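Local coordinates for phosphohistidine phosphatase sixA (Escherichia coli, PDB 1UJC), which removes phosphate from phosphohistidine on the HPt domain of the ArcB sensor in the multistep His-Asp phosphorelay, at residues V43-V48 with D65-P70; R32-W37 with M150-L155; F53-Q58 with I106-L111; A132-T137 with G144-Q149. All coordinates share one frame; numbering follows the deposited sequence.

Contact 1 (V43-V48 with D65-P70). With CA (calcium ion), chain B.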
loop_
_atom_site.group_PDB
_atom_site.type_symbol
_atom_site.label_atom_id
_atom_site.label_comp_id
_atom_site.label_asym_id
_atom_site.label_seq_id
_atom_site.Cartn_x
_atom_site.Cartn_y
_atom_site.Cartn_z
ATOM N N VAL A 43 5.779 4.817 -12.978
ATOM C CA VAL A 43 4.976 5.243 -11.842
ATOM C C VAL A 43 5.739 6.301 -11.051
ATOM O O VAL A 43 6.908 6.110 -10.705
ATOM C CB VAL A 43 4.658 4.052 -10.912
ATOM C CG1 VAL A 43 3.828 4.521 -9.734
ATOM C CG2 VAL A 43 3.924 2.970 -11.686
ATOM N N GLU A 44 5.078 7.421 -10.785
ATOM C CA GLU A 44 5.681 8.517 -10.040
ATOM C C GLU A 44 4.840 8.721 -8.788
ATOM O O GLU A 44 3.713 9.213 -8.869
ATOM C CB GLU A 44 5.666 9.794 -10.879
ATOM C CG GLU A 44 6.072 9.594 -12.332
ATOM C CD GLU A 44 5.983 10.874 -13.148
ATOM O OE1 GLU A 44 4.917 11.530 -13.121
ATOM O OE2 GLU A 44 6.975 11.223 -13.825
ATOM N N ILE A 45 5.382 8.340 -7.636
ATOM C CA ILE A 45 4.653 8.467 -6.378
ATOM C C ILE A 45 4.862 9.833 -5.751
ATOM O O ILE A 45 5.984 10.209 -5.425
ATOM C CB ILE A 45 5.092 7.386 -5.369
ATOM C CG1 ILE A 45 4.934 5.994 -5.993
ATOM C CG2 ILE A 45 4.268 7.493 -4.099
ATOM C CD1 ILE A 45 3.517 5.640 -6.371
ATOM N N GLU A 46 3.767 10.568 -5.578
ATOM C CA GLU A 46 3.815 11.909 -5.001
ATOM C C GLU A 46 3.720 11.900 -3.481
ATOM O O GLU A 46 4.359 12.709 -2.805
ATOM C CB GLU A 46 2.679 12.771 -5.565
ATOM C CG GLU A 46 2.747 14.244 -5.143
ATOM C CD GLU A 46 1.576 15.072 -5.655
ATOM O OE1 GLU A 46 1.224 14.944 -6.844
ATOM O OE2 GLU A 46 1.016 15.864 -4.867
ATOM N N ARG A 47 2.916 10.989 -2.944
ATOM C CA ARG A 47 2.736 10.897 -1.501
ATOM C C ARG A 47 2.761 9.450 -1.021
ATOM O O ARG A 47 2.396 8.531 -1.761
ATOM C CB ARG A 47 1.407 11.549 -1.104
ATOM C CG ARG A 47 1.362 13.055 -1.338
ATOM C CD ARG A 47 2.169 13.793 -0.276
ATOM N NE ARG A 47 1.432 13.918 0.978
ATOM C CZ ARG A 47 0.413 14.753 1.168
ATOM N NH1 ARG A 47 0.005 15.543 0.180
ATOM N NH2 ARG A 47 -0.194 14.806 2.349
ATOM N N VAL A 48 3.182 9.256 0.225
ATOM C CA VAL A 48 3.255 7.926 0.805
ATOM C C VAL A 48 2.605 7.863 2.185
ATOM O O VAL A 48 2.901 8.675 3.062
ATOM C CB VAL A 48 4.717 7.466 0.918
ATOM C CG1 VAL A 48 4.790 6.103 1.581
ATOM C CG2 VAL A 48 5.346 7.430 -0.461
ATOM N N ASP A 65 14.133 2.168 -1.877
ATOM C CA ASP A 65 15.486 1.902 -2.338
ATOM C C ASP A 65 15.534 1.648 -3.837
ATOM O O ASP A 65 16.574 1.815 -4.450
ATOM C CB ASP A 65 16.078 0.692 -1.613
ATOM C CG ASP A 65 16.657 1.045 -0.255
ATOM O OD1 ASP A 65 16.607 2.229 0.140
ATOM O OD2 ASP A 65 17.167 0.128 0.412
ATOM N N CYS A 66 14.413 1.246 -4.430
ATOM C CA CYS A 66 14.389 0.960 -5.860
ATOM C C CYS A 66 13.550 1.947 -6.663
ATOM O O CYS A 66 13.757 2.123 -7.866
ATOM C CB CYS A 66 13.855 -0.455 -6.096
ATOM S SG CYS A 66 14.660 -1.752 -5.131
ATOM N N LEU A 67 12.607 2.593 -5.994
ATOM C CA LEU A 67 11.711 3.542 -6.644
ATOM C C LEU A 67 11.862 4.923 -6.004
ATOM O O LEU A 67 11.956 5.038 -4.784
ATOM C CB LEU A 67 10.273 3.031 -6.493
ATOM C CG LEU A 67 9.076 3.696 -7.168
ATOM C CD1 LEU A 67 9.195 3.595 -8.675
ATOM C CD2 LEU A 67 7.806 2.988 -6.707
ATOM N N ASN A 68 11.899 5.969 -6.823
ATOM C CA ASN A 68 12.040 7.323 -6.294
ATOM C C ASN A 68 10.788 7.682 -5.500
ATOM O O ASN A 68 9.707 7.837 -6.074
ATOM C CB ASN A 68 12.229 8.342 -7.430
ATOM C CG ASN A 68 13.356 7.966 -8.384
ATOM O OD1 ASN A 68 14.384 7.422 -7.970
ATOM N ND2 ASN A 68 13.176 8.277 -9.668
ATOM N N LEU A 69 10.931 7.804 -4.183
ATOM C CA LEU A 69 9.805 8.143 -3.318
ATOM C C LEU A 69 10.013 9.484 -2.629
ATOM O O LEU A 69 11.137 9.977 -2.536
ATOM C CB LEU A 69 9.603 7.058 -2.253
ATOM C CG LEU A 69 9.079 5.702 -2.731
ATOM C CD1 LEU A 69 8.946 4.740 -1.555
ATOM C CD2 LEU A 69 7.738 5.899 -3.402
ATOM N N PRO A 70 8.921 10.097 -2.135
ATOM C CA PRO A 70 9.013 11.390 -1.449
ATOM C C PRO A 70 9.968 11.283 -0.272
ATOM O O PRO A 70 10.119 10.213 0.322
ATOM C CB PRO A 70 7.578 11.648 -0.997
ATOM C CG PRO A 70 6.772 10.946 -2.026
ATOM C CD PRO A 70 7.521 9.648 -2.207
HETATM CA CA CA B . 18.737 1.699 -5.904
HETATM O O HOH W 1 7.423 6.724 -7.970
HETATM O O HOH W 2 8.505 10.028 -6.614
HETATM O O HOH W 3 16.729 2.212 -7.813
HETATM O O HOH W 4 19.975 1.424 -3.413
HETATM O O HOH W 5 18.318 4.450 -5.327
HETATM O O HOH W 6 20.772 -0.225 -5.932
HETATM O O HOH W 7 18.199 -0.929 -5.229
#
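The carbonyl oxygen N68 O receives hydrogen bonds from two waters that join it to V43 O and to the backbone N and O of I45. The first water donates to N68 O and to V43 O, and accepts from I45 N at 2.6 Å. The second donates to N68 O at 2.6 Å and to I45 O at 2.8 Å. Beside this bridge lies an apolar patch. I45 and L69 run side by side, and L69 CD2 sits 3.6 Å from I45 CB, in reach of both branches of the isoleucine. With V48 CG1 anti to the backbone N (chi1 178°), the other methyl, CG2, is left to meet P70 CD at 3.6 Å. The proline ring also presses on the backbone leading into strand 47-50, P70 CG lying only 3.1 Å from E46 O. At the far end D65 O binds a calcium ion at 2.6 Å, together with five waters; one of them also donates to C66 O. The contact ties the approach to strand 47-50 to the exit of helix 54-66 within a beta-alpha-beta unit. Facing carbonyls here meet through water, while methyls and the proline ring make the direct contact.

Contact 2 (R32-W37 with M150-L155)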
loop_
_atom_site.group_PDB
_atom_site.type_symbol
_atom_site.label_atom_id
_atom_site.label_comp_id
_atom_site.label_asym_id
_atom_site.label_seq_id
_atom_site.Cartn_x
_atom_site.Cartn_y
_atom_site.Cartn_z
ATOM N N ARG A 32 11.272 -5.356 -3.189
ATOM C CA ARG A 32 12.124 -4.639 -4.134
ATOM C C ARG A 32 11.693 -5.006 -5.550
ATOM O O ARG A 32 11.741 -4.182 -6.466
ATOM C CB ARG A 32 13.604 -5.004 -3.937
ATOM C CG ARG A 32 14.323 -4.214 -2.844
ATOM C CD ARG A 32 15.846 -4.254 -3.044
ATOM N NE ARG A 32 16.526 -3.185 -2.309
ATOM C CZ ARG A 32 16.999 -3.302 -1.071
ATOM N NH1 ARG A 32 16.880 -4.446 -0.419
ATOM N NH2 ARG A 32 17.582 -2.269 -0.476
ATOM N N LEU A 33 11.266 -6.256 -5.715
ATOM C CA LEU A 33 10.814 -6.760 -7.006
ATOM C C LEU A 33 9.615 -5.944 -7.493
ATOM O O LEU A 33 9.579 -5.491 -8.642
ATOM C CB LEU A 33 10.425 -8.236 -6.869
ATOM C CG LEU A 33 10.181 -9.056 -8.137
ATOM C CD1 LEU A 33 11.417 -9.006 -9.031
ATOM C CD2 LEU A 33 9.875 -10.503 -7.750
ATOM N N MET A 34 8.634 -5.760 -6.613
ATOM C CA MET A 34 7.435 -4.993 -6.945
ATOM C C MET A 34 7.773 -3.517 -7.157
ATOM O O MET A 34 7.184 -2.851 -8.012
ATOM C CB MET A 34 6.399 -5.123 -5.829
ATOM C CG MET A 34 5.802 -6.517 -5.677
ATOM S SD MET A 34 4.845 -7.035 -7.121
ATOM C CE MET A 34 3.539 -5.843 -7.087
ATOM N N ALA A 35 8.719 -3.010 -6.374
ATOM C CA ALA A 35 9.139 -1.618 -6.484
ATOM C C ALA A 35 9.716 -1.355 -7.871
ATOM O O ALA A 35 9.365 -0.373 -8.526
ATOM C CB ALA A 35 10.177 -1.299 -5.419
ATOM N N ASN A 36 10.599 -2.241 -8.320
ATOM C CA ASN A 36 11.207 -2.090 -9.632
ATOM C C ASN A 36 10.166 -2.220 -10.735
ATOM O O ASN A 36 10.242 -1.534 -11.750
ATOM C CB ASN A 36 12.326 -3.120 -9.834
ATOM C CG ASN A 36 13.566 -2.801 -9.007
ATOM O OD1 ASN A 36 14.022 -1.651 -8.964
ATOM N ND2 ASN A 36 14.125 -3.817 -8.357
ATOM N N TRP A 37 9.187 -3.095 -10.534
ATOM C CA TRP A 37 8.142 -3.267 -11.532
ATOM C C TRP A 37 7.399 -1.940 -11.696
ATOM O O TRP A 37 7.152 -1.489 -12.817
ATOM C CB TRP A 37 7.165 -4.367 -11.109
ATOM C CG TRP A 37 6.067 -4.554 -12.093
ATOM C CD1 TRP A 37 6.154 -5.157 -13.316
ATOM C CD2 TRP A 37 4.729 -4.061 -11.981
ATOM N NE1 TRP A 37 4.949 -5.066 -13.977
ATOM C CE2 TRP A 37 4.057 -4.398 -13.180
ATOM C CE3 TRP A 37 4.030 -3.364 -10.985
ATOM C CZ2 TRP A 37 2.723 -4.061 -13.410
ATOM C CZ3 TRP A 37 2.705 -3.028 -11.213
ATOM C CH2 TRP A 37 2.064 -3.377 -12.417
ATOM N N MET A 150 -1.348 -6.617 -9.038
ATOM C CA MET A 150 -0.137 -7.313 -9.444
ATOM C C MET A 150 0.528 -7.921 -8.220
ATOM O O MET A 150 0.563 -7.302 -7.163
ATOM C CB MET A 150 0.817 -6.321 -10.120
ATOM C CG MET A 150 2.142 -6.906 -10.582
ATOM S SD MET A 150 1.956 -8.152 -11.868
ATOM C CE MET A 150 1.326 -7.152 -13.218
ATOM N N SER A 151 1.053 -9.134 -8.354
ATOM C CA SER A 151 1.719 -9.773 -7.222
ATOM C C SER A 151 3.087 -10.318 -7.625
ATOM O O SER A 151 3.341 -10.572 -8.805
ATOM C CB SER A 151 0.837 -10.889 -6.645
ATOM O OG SER A 151 0.517 -11.861 -7.620
ATOM N N PRO A 152 3.993 -10.496 -6.647
ATOM C CA PRO A 152 5.335 -11.010 -6.930
ATOM C C PRO A 152 5.341 -12.278 -7.780
ATOM O O PRO A 152 6.266 -12.499 -8.561
ATOM C CB PRO A 152 5.912 -11.250 -5.536
ATOM C CG PRO A 152 5.267 -10.189 -4.730
ATOM C CD PRO A 152 3.830 -10.249 -5.204
ATOM N N CYS A 153 4.318 -13.113 -7.632
ATOM C CA CYS A 153 4.267 -14.346 -8.406
ATOM C C CYS A 153 3.894 -14.102 -9.864
ATOM O O CYS A 153 4.386 -14.797 -10.750
ATOM C CB CYS A 153 3.288 -15.345 -7.778
ATOM S SG CYS A 153 1.536 -15.067 -8.136
ATOM N N ASN A 154 3.030 -13.123 -10.122
ATOM C CA ASN A 154 2.626 -12.832 -11.500
ATOM C C ASN A 154 3.756 -12.122 -12.234
ATOM O O ASN A 154 3.601 -11.697 -13.376
ATOM C CB ASN A 154 1.378 -11.949 -11.546
ATOM C CG ASN A 154 0.854 -11.755 -12.968
ATOM O OD1 ASN A 154 0.199 -10.762 -13.269
ATOM N ND2 ASN A 154 1.138 -12.717 -13.844
ATOM N N LEU A 155 4.882 -11.961 -11.555
ATOM C CA LEU A 155 6.052 -11.330 -12.152
ATOM C C LEU A 155 7.125 -12.409 -12.157
ATOM O O LEU A 155 7.726 -12.697 -13.197
ATOM C CB LEU A 155 6.527 -10.139 -11.311
ATOM C CG LEU A 155 5.581 -8.954 -11.083
ATOM C CD1 LEU A 155 6.295 -7.885 -10.269
ATOM C CD2 LEU A 155 5.137 -8.378 -12.420
#
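The indole of W37 has M150 and L155 laid over one and the same face. M150 CG stands 3.8 Å from the centroid of the six-membered ring and 3° off its normal, a CH-pi contact almost straight above it. L155 CD2 covers the five-membered ring at 3.8 Å, tilted further from the normal. M150 leaves its backbone with CG opposite the amide nitrogen (chi1 179°), then bends at both later torsions; the curl brings CE back to 3.4 Å from W37 CZ2 and holds SD above the ring, at the longer range of a Met-aromatic contact. M34 is hooked too, with all three torsions near -65°. Its CG meets P152 CG at 3.8 Å, SD touches L155 CD1 at 3.6 Å, and CE reaches M150 O at 3.3 Å. L155 thus divides its methyls, CD1 for the M34 sulfur and CD2 for the indole, while L33 touches more loosely, through CD2 near P152 O. The packing is apolar and rich in sulfur. It lays the loop that follows edge strand 144-150 against helix 25-40, whose A35 packs on helix 54-66; the W37 ring also meets that of W148 on the strand, nearly perpendicular.

Contact 3 (F53-Q58 with I106-L111); sequences FLRAEQ and ISHLPL. With WO4 (tungstate(VI)ion), chain C.
R55 and H108 converge on a single tungstate oxygen, O2, which takes three hydrogen bonds. R55 NE gives the shortest, 2.6 Å to O2 with an N-H...O angle of 157°; R55 NH2 adds a more bent one, and H108 ND1 donates to O2 at 2.8 Å. R55 starts with CG between its backbone N and carbonyl carbon (chi1 52°) and then runs extended to NE, which carries the guanidinium to the anion. O2 lies in the plane of the guanidinium and in that of the imidazole, at the edge of each. A second oxygen, O1, accepts from the backbone amide of L109 at 3.0 Å, nearly straight (171°). Further bonds fix the donors: H108 NE2 is hydrogen-bonded to S51 OG, and R55 NH2 forms a salt bridge with D18. Among the contacts of flat groups, the guanidinium and imidazole planes are nearly perpendicular, with H108 CE1 over one face of the guanidinium. F53, at the N-cap position of helix 54-66, turns its ring edge toward the imidazole face in an offset edge-to-face pair, centroids 5.4 Å apart, and F53 CB touches H108 CE1 at 3.5 Å. The apolar part is small: A56 packs on I106, with A56 CB 4.1 Å from I106 CG2. With R7 and H8 completing the tungstate pocket, this is the phosphate-binding site of the histidine phosphatase superfamily, the oxyanion probably standing in for the phosphoryl group.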
loop_
_atom_site.group_PDB
_atom_site.type_symbol
_atom_site.label_atom_id
_atom_site.label_comp_id
_atom_site.label_asym_id
_atom_site.label_seq_id
_atom_site.Cartn_x
_atom_site.Cartn_y
_atom_site.Cartn_z
ATOM N N PHE A 53 3.335 -0.048 11.989
ATOM C CA PHE A 53 3.989 -1.323 12.273
ATOM C C PHE A 53 5.273 -1.526 11.478
ATOM O O PHE A 53 5.332 -1.250 10.275
ATOM C CB PHE A 53 3.025 -2.485 12.019
ATOM C CG PHE A 53 1.910 -2.588 13.031
ATOM C CD1 PHE A 53 1.802 -1.667 14.074
ATOM C CD2 PHE A 53 0.963 -3.600 12.937
ATOM C CE1 PHE A 53 0.764 -1.755 15.003
ATOM C CE2 PHE A 53 -0.075 -3.695 13.861
ATOM C CZ PHE A 53 -0.177 -2.774 14.893
ATOM N N LEU A 54 6.294 -2.026 12.166
ATOM C CA LEU A 54 7.607 -2.248 11.575
ATOM C C LEU A 54 7.626 -2.926 10.210
ATOM O O LEU A 54 8.388 -2.517 9.333
ATOM C CB LEU A 54 8.505 -3.022 12.551
ATOM C CG LEU A 54 8.975 -2.241 13.788
ATOM C CD1 LEU A 54 10.009 -3.042 14.557
ATOM C CD2 LEU A 54 9.576 -0.923 13.352
ATOM N N ARG A 55 6.801 -3.949 10.012
ATOM C CA ARG A 55 6.797 -4.631 8.722
ATOM C C ARG A 55 6.342 -3.724 7.580
ATOM O O ARG A 55 6.794 -3.874 6.445
ATOM C CB ARG A 55 5.949 -5.910 8.782
ATOM C CG ARG A 55 4.539 -5.768 9.324
ATOM C CD ARG A 55 3.966 -7.160 9.549
ATOM N NE ARG A 55 2.573 -7.192 9.998
ATOM C CZ ARG A 55 2.161 -6.974 11.246
ATOM N NH1 ARG A 55 3.027 -6.689 12.210
ATOM N NH2 ARG A 55 0.870 -7.073 11.536
ATOM N N ALA A 56 5.464 -2.773 7.878
ATOM C CA ALA A 56 4.989 -1.853 6.852
ATOM C C ALA A 56 6.095 -0.845 6.524
ATOM O O ALA A 56 6.448 -0.643 5.362
ATOM C CB ALA A 56 3.733 -1.128 7.332
ATOM N N GLU A 57 6.650 -0.230 7.563
ATOM C CA GLU A 57 7.711 0.750 7.390
ATOM C C GLU A 57 8.933 0.154 6.682
ATOM O O GLU A 57 9.544 0.808 5.841
ATOM C CB GLU A 57 8.108 1.326 8.759
ATOM C CG GLU A 57 6.937 1.945 9.515
ATOM C CD GLU A 57 7.306 2.438 10.907
ATOM O OE1 GLU A 57 8.138 1.784 11.573
ATOM O OE2 GLU A 57 6.746 3.467 11.342
ATOM N N GLN A 58 9.280 -1.087 7.009
ATOM C CA GLN A 58 10.431 -1.724 6.385
ATOM C C GLN A 58 10.144 -2.004 4.912
ATOM O O GLN A 58 11.030 -1.899 4.069
ATOM C CB GLN A 58 10.779 -3.027 7.097
ATOM C CG GLN A 58 12.229 -3.423 6.908
ATOM C CD GLN A 58 12.557 -4.769 7.510
ATOM O OE1 GLN A 58 11.899 -5.223 8.445
ATOM N NE2 GLN A 58 13.594 -5.409 6.987
ATOM N N ILE A 106 0.935 1.571 2.070
ATOM C CA ILE A 106 1.484 0.292 2.504
ATOM C C ILE A 106 0.790 -0.094 3.801
ATOM O O ILE A 106 0.869 0.633 4.792
ATOM C CB ILE A 106 3.009 0.388 2.716
ATOM C CG1 ILE A 106 3.694 0.707 1.385
ATOM C CG2 ILE A 106 3.541 -0.917 3.267
ATOM C CD1 ILE A 106 5.204 0.865 1.487
ATOM N N SER A 107 0.115 -1.241 3.794
ATOM C CA SER A 107 -0.635 -1.671 4.966
ATOM C C SER A 107 -0.648 -3.177 5.217
ATOM O O SER A 107 0.320 -3.877 4.920
ATOM C CB SER A 107 -2.071 -1.152 4.849
ATOM O OG SER A 107 -2.792 -1.319 6.054
ATOM N N HIS A 108 -1.755 -3.667 5.773
ATOM C CA HIS A 108 -1.882 -5.080 6.093
ATOM C C HIS A 108 -3.266 -5.633 5.794
ATOM O O HIS A 108 -4.197 -4.893 5.461
ATOM C CB HIS A 108 -1.645 -5.333 7.589
ATOM C CG HIS A 108 -0.609 -4.455 8.218
ATOM N ND1 HIS A 108 0.507 -4.965 8.848
ATOM C CD2 HIS A 108 -0.544 -3.112 8.368
ATOM C CE1 HIS A 108 1.212 -3.972 9.357
ATOM N NE2 HIS A 108 0.597 -2.837 9.081
ATOM N N LEU A 109 -3.375 -6.953 5.911
ATOM C CA LEU A 109 -4.653 -7.630 5.758
ATOM C C LEU A 109 -5.225 -7.377 7.149
ATOM O O LEU A 109 -4.474 -7.283 8.117
ATOM C CB LEU A 109 -4.479 -9.140 5.588
ATOM C CG LEU A 109 -3.769 -9.761 4.386
ATOM C CD1 LEU A 109 -3.652 -11.262 4.622
ATOM C CD2 LEU A 109 -4.535 -9.475 3.115
ATOM N N PRO A 110 -6.552 -7.276 7.276
ATOM C CA PRO A 110 -7.535 -7.384 6.199
ATOM C C PRO A 110 -7.865 -6.013 5.615
ATOM O O PRO A 110 -8.627 -5.907 4.648
ATOM C CB PRO A 110 -8.725 -8.000 6.912
ATOM C CG PRO A 110 -8.702 -7.262 8.218
ATOM C CD PRO A 110 -7.221 -7.238 8.590
ATOM N N LEU A 111 -7.277 -4.975 6.205
ATOM C CA LEU A 111 -7.517 -3.599 5.775
ATOM C C LEU A 111 -7.356 -3.337 4.277
ATOM O O LEU A 111 -8.214 -2.707 3.666
ATOM C CB LEU A 111 -6.615 -2.640 6.561
ATOM C CG LEU A 111 -6.692 -1.150 6.202
ATOM C CD1 LEU A 111 -8.130 -0.722 6.005
ATOM C CD2 LEU A 111 -6.030 -0.338 7.304
HETATM W W WO4 C . -0.124 -9.081 7.708
HETATM O O1 WO4 C . -0.821 -8.483 6.239
HETATM O O2 WO4 C . 0.344 -7.755 8.722
HETATM O O3 WO4 C . 1.157 -10.195 7.387
HETATM O O4 WO4 C . -1.339 -9.959 8.573
#

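Contact 4 (A132-T137 with G144-Q149)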
loop_
_atom_site.group_PDB
_atom_site.type_symbol
_atom_site.label_atom_id
_atom_site.label_comp_id
_atom_site.label_asym_id
_atom_site.label_seq_id
_atom_site.Cartn_x
_atom_site.Cartn_y
_atom_site.Cartn_z
ATOM N N ALA A 132 1.951 -7.567 -2.775
ATOM C CA ALA A 132 1.039 -7.364 -3.901
ATOM C C ALA A 132 0.525 -5.926 -3.908
ATOM O O ALA A 132 0.380 -5.309 -2.857
ATOM C CB ALA A 132 -0.134 -8.336 -3.811
ATOM N N ILE A 133 0.237 -5.400 -5.093
ATOM C CA ILE A 133 -0.237 -4.027 -5.207
ATOM C C ILE A 133 -1.530 -3.889 -6.000
ATOM O O ILE A 133 -1.677 -4.454 -7.083
ATOM C CB ILE A 133 0.824 -3.129 -5.877
ATOM C CG1 ILE A 133 2.070 -3.043 -4.995
ATOM C CG2 ILE A 133 0.260 -1.732 -6.117
ATOM C CD1 ILE A 133 3.205 -2.261 -5.625
ATOM N N ALA A 134 -2.463 -3.121 -5.451
ATOM C CA ALA A 134 -3.733 -2.880 -6.116
ATOM C C ALA A 134 -3.740 -1.440 -6.607
ATOM O O ALA A 134 -3.341 -0.527 -5.881
ATOM C CB ALA A 134 -4.883 -3.112 -5.155
ATOM N N SER A 135 -4.181 -1.247 -7.843
ATOM C CA SER A 135 -4.255 0.080 -8.441
ATOM C C SER A 135 -5.693 0.556 -8.457
ATOM O O SER A 135 -6.578 -0.129 -8.962
ATOM C CB SER A 135 -3.731 0.062 -9.871
ATOM O OG SER A 135 -4.167 1.218 -10.560
ATOM N N VAL A 136 -5.910 1.744 -7.913
ATOM C CA VAL A 136 -7.236 2.329 -7.840
ATOM C C VAL A 136 -7.194 3.779 -8.278
ATOM O O VAL A 136 -6.366 4.546 -7.800
ATOM C CB VAL A 136 -7.778 2.296 -6.391
ATOM C CG1 VAL A 136 -9.087 3.064 -6.301
ATOM C CG2 VAL A 136 -7.967 0.852 -5.935
ATOM N N THR A 137 -8.078 4.154 -9.190
ATOM C CA THR A 137 -8.144 5.540 -9.624
ATOM C C THR A 137 -9.287 6.146 -8.829
ATOM O O THR A 137 -10.434 5.717 -8.958
ATOM C CB THR A 137 -8.446 5.655 -11.119
ATOM O OG1 THR A 137 -7.352 5.112 -11.865
ATOM C CG2 THR A 137 -8.656 7.114 -11.504
ATOM N N GLY A 144 -13.908 5.420 -6.569
ATOM C CA GLY A 144 -12.728 4.786 -7.115
ATOM C C GLY A 144 -13.008 3.630 -8.046
ATOM O O GLY A 144 -14.020 2.941 -7.926
ATOM N N THR A 145 -12.086 3.427 -8.976
ATOM C CA THR A 145 -12.174 2.356 -9.957
ATOM C C THR A 145 -11.008 1.398 -9.727
ATOM O O THR A 145 -9.857 1.830 -9.648
ATOM C CB THR A 145 -12.072 2.922 -11.378
ATOM O OG1 THR A 145 -13.229 3.717 -11.654
ATOM C CG2 THR A 145 -11.966 1.808 -12.392
ATOM N N PHE A 146 -11.313 0.107 -9.611
ATOM C CA PHE A 146 -10.297 -0.926 -9.402
ATOM C C PHE A 146 -9.705 -1.309 -10.762
ATOM O O PHE A 146 -10.304 -2.070 -11.525
ATOM C CB PHE A 146 -10.940 -2.141 -8.720
ATOM C CG PHE A 146 -9.966 -3.215 -8.319
ATOM C CD1 PHE A 146 -8.617 -2.929 -8.127
ATOM C CD2 PHE A 146 -10.415 -4.514 -8.095
ATOM C CE1 PHE A 146 -7.728 -3.913 -7.722
ATOM C CE2 PHE A 146 -9.534 -5.514 -7.685
ATOM C CZ PHE A 146 -8.184 -5.211 -7.499
ATOM N N ASN A 147 -8.527 -0.766 -11.052
ATOM C CA ASN A 147 -7.842 -0.995 -12.321
ATOM C C ASN A 147 -7.253 -2.391 -12.464
ATOM O O ASN A 147 -7.655 -3.153 -13.338
ATOM C CB ASN A 147 -6.742 0.051 -12.490
ATOM C CG ASN A 147 -7.264 1.460 -12.324
ATOM O OD1 ASN A 147 -6.600 2.319 -11.738
ATOM N ND2 ASN A 147 -8.462 1.709 -12.843
ATOM N N TRP A 148 -6.293 -2.721 -11.611
ATOM C CA TRP A 148 -5.661 -4.032 -11.660
ATOM C C TRP A 148 -4.977 -4.384 -10.349
ATOM O O TRP A 148 -4.963 -3.598 -9.401
ATOM C CB TRP A 148 -4.636 -4.093 -12.800
ATOM C CG TRP A 148 -3.762 -2.867 -12.910
ATOM C CD1 TRP A 148 -3.924 -1.822 -13.771
ATOM C CD2 TRP A 148 -2.608 -2.557 -12.119
ATOM N NE1 TRP A 148 -2.943 -0.881 -13.568
ATOM C CE2 TRP A 148 -2.123 -1.307 -12.558
ATOM C CE3 TRP A 148 -1.937 -3.214 -11.081
ATOM C CZ2 TRP A 148 -0.998 -0.701 -11.995
ATOM C CZ3 TRP A 148 -0.818 -2.612 -10.521
ATOM C CH2 TRP A 148 -0.360 -1.367 -10.981
ATOM N N GLN A 149 -4.407 -5.580 -10.311
ATOM C CA GLN A 149 -3.709 -6.063 -9.131
ATOM C C GLN A 149 -2.512 -6.862 -9.625
ATOM O O GLN A 149 -2.641 -7.689 -10.525
ATOM C CB GLN A 149 -4.638 -6.962 -8.325
ATOM C CG GLN A 149 -4.182 -7.256 -6.926
ATOM C CD GLN A 149 -4.807 -8.532 -6.414
ATOM O OE1 GLN A 149 -5.994 -8.803 -6.652
ATOM N NE2 GLN A 149 -4.018 -9.328 -5.718
HETATM O O HOH W 8 -8.813 4.099 -14.066
#
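A134 and Q149 open the register of an antiparallel beta hairpin, strands 133-138 and 144-150, at the edge of the central sheet. Near the turn T137 and T145 form a hydrogen-bonded pair, T145 N donating to T137 O at 2.8 Å. Further along, S135 faces two residues: N147 N donates to S135 O at 2.9 Å, and S135 N donates to W148 O at 2.9 Å in a straight bond (178°). This is a beta bulge, with N147 in a helical backbone conformation. The N147 side chain spans the gap between two hydroxyl residues. Its CB lies 3.4 Å from S135 OG; CG carries the amide between S135 and T137; OD1 stands 2.9 Å from both S135 OG and T137 OG1; and ND2 donates a weak bond to a water that in turn donates to T137 OG1. That hydroxyl has a further hydrogen bond to Q2 OE1 on the adjoining strand 2-7, so the polar cluster continues across the sheet. On the face of A134 and V136, the F146 ring brings CE1 to A134 CB at 3.9 Å and points its edge at S135 O, which lies near the ring plane. W148 turns CG between its backbone N and carbonyl carbon (chi1 43°), folding the indole back over the neighbouring strand, where S135 CB sits 3.5 Å from the centroid of the six-membered ring, 13° off its normal.

How the contacts relate
Contacts 2 and 4 form one continuous block: M150 O probably accepts from I133 N at 2.8 Å, which carries the hairpin pairing into the loop of contact 2, and M34 CE touches I133 CG1. Contact 1 meets contact 2 at helix 25-40 through the D65 OD2 to R32 NH2 salt bridge, 2.6 Å long. Contact 3 holds the tungstate and touches none of the others, its centre about 17 Å from each of theirs. It shares helix 54-66 with contact 1, and strands 47-50 and 102-107 are neighbours in the sheet. In contact 4 the A132 side chain lies about 10 Å from the tungstate, and in contact 2 that of P152 about 12 Å.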